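Local coordinates for protein putative 2,3,4,5-tetrahydropyridine-2-carboxylate N- succinyltransferase (Campylobacter jejuni, PDB 2RIJ) that probably transfers a succinyl group from succinyl-CoA to tetrahydrodipicolinate, the first step of the succinylase route to lysine, at residues G274-L280 with L299-T305; V293-L299 with L309-V315. One frame throughout, in Å; residues are numbered along the deposited sequence. Where two conformers were deposited one is given.

Contacts 1 and 2 both belong to the left-handed parallel beta-helix and lie on the same side of the chain's centre, with their own centres about 12 Å apart. Along the chain their segments interleave: 274-280, 293-299, 299-305, 309-315. Contact 1 pairs strands 278-279 and 304-305 in one parallel sheet; contact 2 pairs strands 298-299 and 314-315 in another sheet of the helix. Leu-299 belongs to both and ends strand 298-299 just before the turn leading to strand 304-305. Contact 1 also lies against neighbouring subunits and holds predicted succinyl-CoA residues, whereas no other chain of the assembly touches the segments of contact 2.

Contact 1 of 2, residues G274-L280 with L299-T305; sequences GGGASIL and LGANSVT
Gly-274 and Leu-299 open a corner of the left-handed parallel beta-helix, where one coil lies on the next and the backbone of Gly-274 gives its N-H to the carbonyl of Leu-299. Each coil turns here through a type II beta turn, Gly-274 to Ala-277 over Gly-300 to Ser-303, with Gly-276 and Asn-302 taking the positive-phi position. Between the turns Asn-302 N reaches Gly-275 O at 2.9 Å. Beyond them the strands pair in parallel: Ser-278 N binds Ser-303 O, Thr-305 N returns to Ser-278 O at 2.8 Å with a nearly straight N-H (170°), and Leu-280 N ends the ladder on Thr-305 O.

Ser-303 is worth following from CB to its tip. Its CB packs against Val-315 CG1 of the following coil. With chi1 at 59°, OG is tucked between its own N and carbonyl carbon, close enough to donate to Gly-300 O at 2.6 Å, in the carbonyl plane on a lone pair. That same oxygen takes Ser-303 N, so two bonds grip it and lock the turn. OG also lies 3.5 Å from Ala-277 CB of the neighbouring coil.

Deeper inside, Ile-279 and Leu-299 cross at about a right angle, their CD1 methyls pressed to 3.4 Å, tighter than usual. At the turn, the Asn-302 side chain reaches across the trimer interface: ND2 bonds Gly-276 O of a second subunit and OD1 bonds Arg-260 of that same subunit. Ser-278 OG, in one of its two conformers, bonds Arg-260 of its own chain; both residues, with Gly-275 and Ala-301, are predicted to bind succinyl-CoA. In the interior, water 1 donates to Ser-303 OG and to Ser-278 O, and lies 2.8 Å from Thr-305 OG1.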
loop_
_atom_site.group_PDB
_atom_site.type_symbol
_atom_site.label_atom_id
_atom_site.label_comp_id
_atom_site.label_asym_id
_atom_site.label_seq_id
_atom_site.Cartn_x
_atom_site.Cartn_y
_atom_site.Cartn_z
ATOM N N GLY A 274 -21.609 -1.545 -19.449
ATOM C CA GLY A 274 -21.517 -2.950 -19.050
ATOM C C GLY A 274 -22.588 -3.350 -18.028
ATOM O O GLY A 274 -23.278 -2.507 -17.449
ATOM N N GLY A 275 -22.704 -4.666 -17.835
ATOM C CA GLY A 275 -23.769 -5.262 -17.054
ATOM C C GLY A 275 -23.706 -4.725 -15.634
ATOM O O GLY A 275 -22.688 -4.841 -14.956
ATOM N N GLY A 276 -24.803 -4.119 -15.175
ATOM C CA GLY A 276 -24.876 -3.591 -13.814
ATOM C C GLY A 276 -24.084 -2.316 -13.542
ATOM O O GLY A 276 -24.010 -1.865 -12.412
ATOM N N ALA A 277 -23.488 -1.732 -14.578
ATOM C CA ALA A 277 -22.833 -0.451 -14.408
ATOM C C ALA A 277 -23.875 0.621 -14.097
ATOM O O ALA A 277 -25.051 0.532 -14.481
ATOM C CB ALA A 277 -22.009 -0.067 -15.642
ATOM N N SER A 278 -23.428 1.651 -13.406
ATOM C CA SER A 278 -24.236 2.819 -13.061
ATOM C C SER A 278 -23.615 4.037 -13.717
ATOM O O SER A 278 -22.410 4.264 -13.557
ATOM C CB SER A 278 -24.233 3.063 -11.536
ATOM O OG SER A 278 -25.285 2.388 -10.865
ATOM N N ILE A 279 -24.428 4.835 -14.399
ATOM C CA ILE A 279 -24.068 6.179 -14.799
ATOM C C ILE A 279 -24.981 7.157 -14.055
ATOM O O ILE A 279 -26.183 7.190 -14.294
ATOM C CB ILE A 279 -24.157 6.417 -16.316
ATOM C CG1 ILE A 279 -23.327 5.381 -17.066
ATOM C CG2 ILE A 279 -23.694 7.837 -16.682
ATOM C CD1 ILE A 279 -23.567 5.366 -18.572
ATOM N N LEU A 280 -24.401 7.968 -13.176
ATOM C CA LEU A 280 -25.185 8.936 -12.415
ATOM C C LEU A 280 -25.556 10.115 -13.329
ATOM O O LEU A 280 -24.997 10.273 -14.453
ATOM C CB LEU A 280 -24.383 9.340 -11.160
ATOM C CG LEU A 280 -23.919 8.210 -10.222
ATOM C CD1 LEU A 280 -23.238 8.899 -8.997
ATOM C CD2 LEU A 280 -25.031 7.269 -9.819
ATOM N N LEU A 299 -17.615 1.191 -20.282
ATOM C CA LEU A 299 -17.876 1.185 -18.835
ATOM C C LEU A 299 -18.041 -0.277 -18.388
ATOM O O LEU A 299 -18.955 -0.968 -18.805
ATOM C CB LEU A 299 -19.106 2.010 -18.537
ATOM C CG LEU A 299 -19.079 3.454 -19.060
ATOM C CD1 LEU A 299 -20.358 4.174 -18.755
ATOM C CD2 LEU A 299 -17.847 4.286 -18.582
ATOM N N GLY A 300 -17.132 -0.727 -17.552
ATOM C CA GLY A 300 -17.117 -2.095 -17.126
ATOM C C GLY A 300 -18.324 -2.510 -16.281
ATOM O O GLY A 300 -18.980 -1.694 -15.631
ATOM N N ALA A 301 -18.571 -3.794 -16.313
ATOM C CA ALA A 301 -19.576 -4.428 -15.479
ATOM C C ALA A 301 -19.384 -3.989 -14.024
ATOM O O ALA A 301 -18.244 -3.921 -13.489
ATOM C CB ALA A 301 -19.501 -5.958 -15.634
ATOM N N ASN A 302 -20.501 -3.682 -13.374
ATOM C CA ASN A 302 -20.540 -3.229 -11.988
ATOM C C ASN A 302 -19.676 -2.010 -11.640
ATOM O O ASN A 302 -19.423 -1.750 -10.480
ATOM C CB ASN A 302 -20.289 -4.440 -11.068
ATOM C CG ASN A 302 -21.464 -5.377 -11.035
ATOM O OD1 ASN A 302 -22.618 -4.926 -11.016
ATOM N ND2 ASN A 302 -21.203 -6.686 -10.981
ATOM N N SER A 303 -19.333 -1.176 -12.642
ATOM C CA SER A 303 -18.656 0.093 -12.407
ATOM C C SER A 303 -19.646 1.139 -12.032
ATOM O O SER A 303 -20.880 0.942 -12.201
ATOM C CB SER A 303 -17.861 0.568 -13.644
ATOM O OG SER A 303 -18.657 0.731 -14.793
ATOM N N VAL A 304 -19.122 2.289 -11.579
ATOM C CA VAL A 304 -19.950 3.479 -11.330
ATOM C C VAL A 304 -19.233 4.667 -11.908
ATOM O O VAL A 304 -18.050 4.939 -11.579
ATOM C CB VAL A 304 -20.253 3.745 -9.816
ATOM C CG1 VAL A 304 -21.189 4.984 -9.596
ATOM C CG2 VAL A 304 -20.764 2.461 -9.119
ATOM N N THR A 305 -19.939 5.379 -12.752
ATOM C CA THR A 305 -19.428 6.584 -13.356
ATOM C C THR A 305 -20.205 7.802 -12.805
ATOM O O THR A 305 -21.373 8.001 -13.131
ATOM C CB THR A 305 -19.527 6.540 -14.906
ATOM O OG1 THR A 305 -18.715 5.470 -15.431
ATOM C CG2 THR A 305 -19.026 7.859 -15.520
HETATM O O HOH W 1 -20.121 3.088 -15.094
#

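Contact 2 of 2, residues V293-L299 with L309-V315; sequences VGKACLL and LGDNCIV
Successive coils of the left-handed parallel beta-helix, inside its hexapeptide-repeat region, stack here through a corner and the strands that follow it, 298-299 and 314-315. The strand part is regular: Leu-298 N binds Cys-313 O, and Val-315 N comes back to Leu-298 O. At the corner, Ala-296 and Asn-312 sit one above the other in the positive-phi position, and Asn-312 N meets Lys-295 O at 2.8 Å in an almost perfectly straight bond (177°).

Asp-311 adds a side-chain tie. Its OD1 accepts Lys-295 N at 2.8 Å from above the carboxylate plane, 36° out of it. Gly-294, having no side chain, leaves room for this oxygen beside its CA. The Lys-295 and Asp-311 side chains run alongside each other in the same direction, but their charged ends do not join: NZ stays 6.3 Å from OD2.

Cys-297 works as an acceptor inside the turn. Chi1 of -71° puts SG beside its own backbone N and over the turn of the next coil, where Cys-313 N donates to it at 3.5 Å and Gly-310 O comes to 3.1 Å from the sulfur. Further into the coil, Leu-299 CD2 touches both Leu-309 CD1 and Val-315 CG2, 3.7 Å from each, its side chain sliding past Leu-309 in the opposite direction and crossing Val-315 at a slant; Phe-362 of strand 360-364 backs both of those partners. On the outer side Leu-298 packs along Ile-314, and water 2 bridges the turns, donating to Ala-296 O at 2.7 Å and to Cys-313 O at 2.9 Å.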
loop_
_atom_site.group_PDB
_atom_site.type_symbol
_atom_site.label_atom_id
_atom_site.label_comp_id
_atom_site.label_asym_id
_atom_site.label_seq_id
_atom_site.Cartn_x
_atom_site.Cartn_y
_atom_site.Cartn_z
ATOM N N VAL A 293 -21.275 11.011 -21.069
ATOM C CA VAL A 293 -20.190 10.118 -21.418
ATOM C C VAL A 293 -20.030 10.249 -22.930
ATOM O O VAL A 293 -21.017 10.252 -23.671
ATOM C CB VAL A 293 -20.560 8.703 -20.946
ATOM C CG1 VAL A 293 -19.740 7.635 -21.589
ATOM C CG2 VAL A 293 -20.530 8.652 -19.381
ATOM N N GLY A 294 -18.805 10.383 -23.401
ATOM C CA GLY A 294 -18.576 10.662 -24.821
ATOM C C GLY A 294 -18.655 9.420 -25.688
ATOM O O GLY A 294 -19.191 8.401 -25.303
ATOM N N LYS A 295 -18.106 9.536 -26.894
ATOM C CA LYS A 295 -18.126 8.474 -27.869
ATOM C C LYS A 295 -17.158 7.342 -27.577
ATOM O O LYS A 295 -16.060 7.561 -27.089
ATOM C CB LYS A 295 -17.758 9.040 -29.248
ATOM C CG LYS A 295 -18.757 10.007 -29.783
ATOM C CD LYS A 295 -18.418 10.379 -31.219
ATOM C CE LYS A 295 -19.254 11.551 -31.662
ATOM N NZ LYS A 295 -19.158 11.740 -33.157
ATOM N N ALA A 296 -17.580 6.123 -27.884
ATOM C CA ALA A 296 -16.720 4.966 -27.778
ATOM C C ALA A 296 -16.126 4.800 -26.359
ATOM O O ALA A 296 -14.977 4.435 -26.204
ATOM C CB ALA A 296 -15.584 5.051 -28.855
ATOM N N CYS A 297 -16.899 5.097 -25.327
ATOM C CA CYS A 297 -16.460 4.818 -23.977
ATOM C C CYS A 297 -16.865 3.391 -23.604
ATOM O O CYS A 297 -17.881 2.892 -24.091
ATOM C CB CYS A 297 -17.071 5.788 -22.986
ATOM S SG CYS A 297 -16.384 7.447 -23.148
ATOM N N LEU A 298 -16.056 2.760 -22.762
ATOM C CA LEU A 298 -16.275 1.396 -22.306
ATOM C C LEU A 298 -16.411 1.420 -20.790
ATOM O O LEU A 298 -15.437 1.649 -20.101
ATOM C CB LEU A 298 -15.056 0.565 -22.718
ATOM C CG LEU A 298 -15.024 -0.939 -22.557
ATOM C CD1 LEU A 298 -16.257 -1.576 -23.171
ATOM C CD2 LEU A 298 -13.715 -1.434 -23.243
ATOM N N LEU A 299 -17.615 1.191 -20.282
ATOM C CA LEU A 299 -17.876 1.185 -18.835
ATOM C C LEU A 299 -18.041 -0.277 -18.388
ATOM O O LEU A 299 -18.955 -0.968 -18.805
ATOM C CB LEU A 299 -19.106 2.010 -18.537
ATOM C CG LEU A 299 -19.079 3.454 -19.060
ATOM C CD1 LEU A 299 -20.358 4.174 -18.755
ATOM C CD2 LEU A 299 -17.847 4.286 -18.582
ATOM N N LEU A 309 -17.385 12.097 -18.787
ATOM C CA LEU A 309 -16.217 11.550 -19.450
ATOM C C LEU A 309 -16.205 12.056 -20.885
ATOM O O LEU A 309 -17.249 12.174 -21.522
ATOM C CB LEU A 309 -16.298 10.023 -19.446
ATOM C CG LEU A 309 -16.351 9.232 -18.150
ATOM C CD1 LEU A 309 -16.529 7.732 -18.398
ATOM C CD2 LEU A 309 -15.058 9.460 -17.293
ATOM N N GLY A 310 -15.022 12.346 -21.422
ATOM C CA GLY A 310 -14.885 12.664 -22.835
ATOM C C GLY A 310 -14.940 11.410 -23.683
ATOM O O GLY A 310 -15.506 10.378 -23.286
ATOM N N ASP A 311 -14.377 11.482 -24.865
ATOM C CA ASP A 311 -14.390 10.363 -25.774
ATOM C C ASP A 311 -13.308 9.355 -25.473
ATOM O O ASP A 311 -12.259 9.681 -24.963
ATOM C CB ASP A 311 -14.181 10.833 -27.196
ATOM C CG ASP A 311 -15.255 11.788 -27.674
ATOM O OD1 ASP A 311 -16.415 11.775 -27.229
ATOM O OD2 ASP A 311 -14.904 12.601 -28.530
ATOM N N ASN A 312 -13.560 8.117 -25.851
ATOM C CA ASN A 312 -12.596 7.047 -25.697
ATOM C C ASN A 312 -12.069 6.791 -24.298
ATOM O O ASN A 312 -10.869 6.463 -24.125
ATOM C CB ASN A 312 -11.415 7.319 -26.619
ATOM C CG ASN A 312 -11.843 7.567 -28.061
ATOM O OD1 ASN A 312 -11.604 8.626 -28.610
ATOM N ND2 ASN A 312 -12.448 6.578 -28.665
ATOM N N CYS A 313 -12.931 6.938 -23.298
ATOM C CA CYS A 313 -12.559 6.647 -21.935
ATOM C C CYS A 313 -12.956 5.221 -21.563
ATOM O O CYS A 313 -13.916 4.675 -22.091
ATOM C CB CYS A 313 -13.199 7.616 -20.955
ATOM S SG CYS A 313 -12.627 9.325 -21.080
ATOM N N ILE A 314 -12.210 4.644 -20.632
ATOM C CA ILE A 314 -12.471 3.298 -20.135
ATOM C C ILE A 314 -12.545 3.344 -18.630
ATOM O O ILE A 314 -11.695 3.949 -17.979
ATOM C CB ILE A 314 -11.387 2.326 -20.520
ATOM C CG1 ILE A 314 -11.257 2.227 -22.044
ATOM C CG2 ILE A 314 -11.655 0.912 -19.909
ATOM C CD1 ILE A 314 -10.121 1.328 -22.419
ATOM N N VAL A 315 -13.604 2.761 -18.088
ATOM C CA VAL A 315 -13.732 2.522 -16.644
ATOM C C VAL A 315 -13.740 1.010 -16.484
ATOM O O VAL A 315 -14.619 0.308 -16.990
ATOM C CB VAL A 315 -14.975 3.146 -16.038
ATOM C CG1 VAL A 315 -15.084 2.846 -14.537
ATOM C CG2 VAL A 315 -15.000 4.683 -16.246
HETATM O O HOH W 2 -12.985 3.532 -24.641
HETATM O O HOH W 3 -12.523 4.169 -27.871
#